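Local atomic coordinates of nitrate regulatory protein (Klebsiella oxytoca, PDB entry 4AKK), a protein that senses nitrate and nitrite and, in response, binds the leader RNA of the nasF operon to prevent transcription termination. Residues 256-264 / 278-289. Sequence-based numbering, arbitrary orientation.
Sequences SLEIEQLRR and TALRWFCAQTQR
With CG1 set beside its backbone N (chi1 -67°) and CD1 extended beyond it, Ile259 reaches across to the face of the helix 278-289, while Trp282, its CG anti to the backbone N (chi1 168°), turns the CE3-CZ3-CH2 edge of its indole toward the helix 257-264. The result is a worked example of knobs-into-holes packing within the all-helical NIT domain, here between two helices whose segment axes approach to 9.8 Å and cross steeply, their N-to-C directions 134° apart. Ile259 is the knob, and Trp282, Ala285, Gln286 and Arg289 form its hole. Its CG1 rests on Ala285 CB at 4.0 Å, CD1 lies across the aliphatic part of Arg289, 3.6 Å from CD, and CG2 meets the Gln286 amide at NE2. The helix carrying the knob begins at the N-cap Ser256, whose OG accepts a nearly straight bond from Ile259 N.

One turn on, Leu262 and Trp282 lie alongside each other, pointing opposite ways. Leu262 CB touches Trp282 CE3 at 3.5 Å near the ring plane, so the indole is met along its rim, while Gln286 NE2 lies over one face, offset toward the rim. Trp282 NE1 is engaged by Arg203 O, which ties the ring to the helix 180-212. Toward the exposed margin, a water donates to both Glu258 OE1 and Arg281 O, bridging the helices; the Arg281 guanidinium itself pairs with Glu277.

On the side facing the helices 180-212 and 217-240, Arg263 through NE and Arg289 through NH1 converge on the Glu202 carboxylate, which brings Arg263 NH2 and Arg289 NH2 to 3.4 Å, their guanidinium planes steeply inclined. Gln230 accepts from Arg289 NH2. Arg289 is further held by Gln286, whose OE1 receives NH1 at 3.0 Å on an in-plane lone pair, exactly within the guanidinium plane.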
# COMPACT_ATOMS: atom_id res chain seq x y z
N SER A 256 0.68 -18.39 24.54
CA SER A 256 0.63 -19.75 25.09
C SER A 256 2.01 -20.39 25.08
O SER A 256 2.64 -20.53 24.03
CB SER A 256 -0.31 -20.63 24.26
OG SER A 256 -0.07 -22.01 24.51
N LEU A 257 2.46 -20.80 26.26
CA LEU A 257 3.75 -21.47 26.40
C LEU A 257 3.75 -22.83 25.67
O LEU A 257 4.74 -23.22 25.03
CB LEU A 257 4.06 -21.66 27.90
CG LEU A 257 5.50 -21.95 28.31
CD1 LEU A 257 5.72 -23.43 28.45
CD2 LEU A 257 6.50 -21.35 27.32
N GLU A 258 2.64 -23.54 25.77
CA GLU A 258 2.56 -24.84 25.12
C GLU A 258 2.66 -24.69 23.60
O GLU A 258 3.45 -25.38 22.96
CB GLU A 258 1.28 -25.58 25.51
CG GLU A 258 1.25 -27.02 25.02
CD GLU A 258 0.03 -27.78 25.49
OE1 GLU A 258 -0.98 -27.13 25.85
OE2 GLU A 258 0.07 -29.03 25.50
N ILE A 259 1.87 -23.79 23.02
CA ILE A 259 1.97 -23.51 21.58
C ILE A 259 3.37 -23.06 21.19
O ILE A 259 3.91 -23.49 20.17
CB ILE A 259 0.93 -22.47 21.13
CG1 ILE A 259 -0.47 -23.06 21.25
CG2 ILE A 259 1.23 -22.03 19.69
CD1 ILE A 259 -1.61 -22.08 21.01
N GLU A 260 3.97 -22.19 21.99
CA GLU A 260 5.31 -21.72 21.69
C GLU A 260 6.33 -22.85 21.68
O GLU A 260 7.21 -22.88 20.81
CB GLU A 260 5.72 -20.60 22.65
CG GLU A 260 5.28 -19.22 22.18
CD GLU A 260 5.39 -18.15 23.25
OE1 GLU A 260 5.91 -18.46 24.35
OE2 GLU A 260 4.96 -17.00 23.00
N GLN A 261 6.22 -23.77 22.62
CA GLN A 261 7.14 -24.92 22.67
C GLN A 261 6.94 -25.84 21.48
O GLN A 261 7.91 -26.35 20.90
CB GLN A 261 6.93 -25.72 23.94
CG GLN A 261 7.22 -24.96 25.22
CD GLN A 261 6.81 -25.74 26.46
OE1 GLN A 261 5.79 -26.45 26.45
NE2 GLN A 261 7.59 -25.63 27.52
N LEU A 262 5.68 -26.08 21.13
CA LEU A 262 5.38 -26.94 19.99
C LEU A 262 5.83 -26.30 18.67
O LEU A 262 6.23 -27.00 17.75
CB LEU A 262 3.89 -27.32 19.98
CG LEU A 262 3.47 -28.26 21.12
CD1 LEU A 262 1.96 -28.46 21.19
CD2 LEU A 262 4.17 -29.59 20.96
N ARG A 263 5.78 -24.98 18.58
CA ARG A 263 6.26 -24.30 17.38
C ARG A 263 7.75 -24.57 17.22
O ARG A 263 8.23 -24.89 16.13
CB ARG A 263 6.00 -22.79 17.46
CG ARG A 263 4.56 -22.35 17.23
CD ARG A 263 4.47 -20.85 17.49
NE ARG A 263 3.20 -20.26 17.10
CZ ARG A 263 2.89 -18.97 17.27
NH1 ARG A 263 3.77 -18.15 17.83
NH2 ARG A 263 1.71 -18.51 16.89
N ARG A 264 8.48 -24.45 18.32
CA ARG A 264 9.92 -24.66 18.30
C ARG A 264 10.26 -26.09 17.91
O ARG A 264 11.22 -26.33 17.16
CB ARG A 264 10.55 -24.30 19.65
CG ARG A 264 12.03 -24.57 19.67
CD ARG A 264 12.70 -24.04 20.92
NE ARG A 264 13.99 -24.70 21.13
CZ ARG A 264 15.04 -24.55 20.33
NH1 ARG A 264 14.98 -23.75 19.27
NH2 ARG A 264 16.17 -25.20 20.59
N THR A 278 0.53 -35.89 19.99
CA THR A 278 1.04 -34.51 19.96
C THR A 278 0.21 -33.60 19.04
O THR A 278 0.00 -32.42 19.33
CB THR A 278 2.51 -34.44 19.50
OG1 THR A 278 3.35 -35.10 20.46
CG2 THR A 278 2.97 -33.00 19.38
N ALA A 279 -0.24 -34.16 17.92
CA ALA A 279 -1.11 -33.48 16.98
C ALA A 279 -2.39 -33.00 17.67
O ALA A 279 -2.81 -31.85 17.48
CB ALA A 279 -1.46 -34.41 15.82
N LEU A 280 -3.00 -33.88 18.45
CA LEU A 280 -4.19 -33.55 19.23
C LEU A 280 -3.89 -32.48 20.28
O LEU A 280 -4.68 -31.56 20.49
CB LEU A 280 -4.76 -34.80 19.90
CG LEU A 280 -5.43 -35.80 18.96
CD1 LEU A 280 -5.93 -37.01 19.75
CD2 LEU A 280 -6.57 -35.12 18.21
N ARG A 281 -2.74 -32.61 20.94
CA ARG A 281 -2.33 -31.65 21.94
C ARG A 281 -2.21 -30.27 21.27
O ARG A 281 -2.69 -29.26 21.78
CB ARG A 281 -0.99 -32.09 22.54
CG ARG A 281 -0.65 -31.51 23.90
CD ARG A 281 -1.40 -32.21 25.02
NE ARG A 281 -1.12 -33.64 25.07
CZ ARG A 281 -1.56 -34.46 26.03
NH1 ARG A 281 -2.30 -33.97 27.03
NH2 ARG A 281 -1.26 -35.75 26.00
N TRP A 282 -1.59 -30.26 20.10
CA TRP A 282 -1.44 -29.05 19.30
C TRP A 282 -2.81 -28.50 18.93
O TRP A 282 -3.12 -27.34 19.18
CB TRP A 282 -0.64 -29.38 18.03
CG TRP A 282 -0.66 -28.30 16.98
CD1 TRP A 282 -1.47 -28.23 15.88
CD2 TRP A 282 0.21 -27.17 16.91
NE1 TRP A 282 -1.17 -27.12 15.14
CE2 TRP A 282 -0.14 -26.45 15.75
CE3 TRP A 282 1.25 -26.69 17.72
CZ2 TRP A 282 0.52 -25.28 15.37
CZ3 TRP A 282 1.90 -25.53 17.34
CH2 TRP A 282 1.53 -24.83 16.18
N PHE A 283 -3.64 -29.35 18.33
CA PHE A 283 -4.95 -28.93 17.85
C PHE A 283 -5.78 -28.30 18.97
O PHE A 283 -6.37 -27.23 18.80
CB PHE A 283 -5.69 -30.12 17.23
CG PHE A 283 -7.03 -29.74 16.64
CD1 PHE A 283 -7.12 -29.27 15.33
CD2 PHE A 283 -8.19 -29.84 17.39
CE1 PHE A 283 -8.34 -28.92 14.79
CE2 PHE A 283 -9.42 -29.49 16.85
CZ PHE A 283 -9.49 -29.02 15.55
N CYS A 284 -5.81 -28.97 20.12
CA CYS A 284 -6.64 -28.53 21.23
C CYS A 284 -6.17 -27.21 21.80
O CYS A 284 -6.97 -26.30 22.02
CB CYS A 284 -6.72 -29.60 22.32
SG CYS A 284 -7.68 -31.06 21.79
N ALA A 285 -4.86 -27.10 22.03
CA ALA A 285 -4.30 -25.83 22.46
C ALA A 285 -4.66 -24.71 21.48
O ALA A 285 -5.04 -23.62 21.90
CB ALA A 285 -2.79 -25.94 22.64
N GLN A 286 -4.53 -24.98 20.18
CA GLN A 286 -4.79 -23.95 19.17
C GLN A 286 -6.27 -23.61 19.12
O GLN A 286 -6.65 -22.47 18.93
CB GLN A 286 -4.35 -24.42 17.78
CG GLN A 286 -2.85 -24.55 17.61
CD GLN A 286 -2.17 -23.21 17.41
OE1 GLN A 286 -2.82 -22.16 17.44
NE2 GLN A 286 -0.86 -23.24 17.20
N THR A 287 -7.12 -24.62 19.29
CA THR A 287 -8.55 -24.38 19.27
C THR A 287 -9.01 -23.49 20.44
O THR A 287 -9.93 -22.69 20.29
CB THR A 287 -9.32 -25.70 19.30
OG1 THR A 287 -8.90 -26.49 18.18
CG2 THR A 287 -10.83 -25.45 19.23
N GLN A 288 -8.36 -23.63 21.60
CA GLN A 288 -8.70 -22.78 22.75
C GLN A 288 -8.25 -21.35 22.47
O GLN A 288 -8.94 -20.37 22.80
CB GLN A 288 -8.04 -23.28 24.03
CG GLN A 288 -8.18 -22.29 25.20
CD GLN A 288 -7.81 -22.89 26.55
OE1 GLN A 288 -8.68 -23.17 27.37
NE2 GLN A 288 -6.52 -23.09 26.78
N ARG A 289 -7.09 -21.25 21.85
CA ARG A 289 -6.55 -19.97 21.40
C ARG A 289 -7.49 -19.26 20.44
O ARG A 289 -7.73 -18.08 20.57
CB ARG A 289 -5.20 -20.20 20.73
CG ARG A 289 -4.51 -18.95 20.27
CD ARG A 289 -3.36 -19.33 19.37
NE ARG A 289 -2.68 -18.16 18.80
CZ ARG A 289 -1.95 -18.20 17.70
NH1 ARG A 289 -1.82 -19.35 17.04
NH2 ARG A 289 -1.35 -17.10 17.25
O HOH W 1 -3.33 -28.98 24.56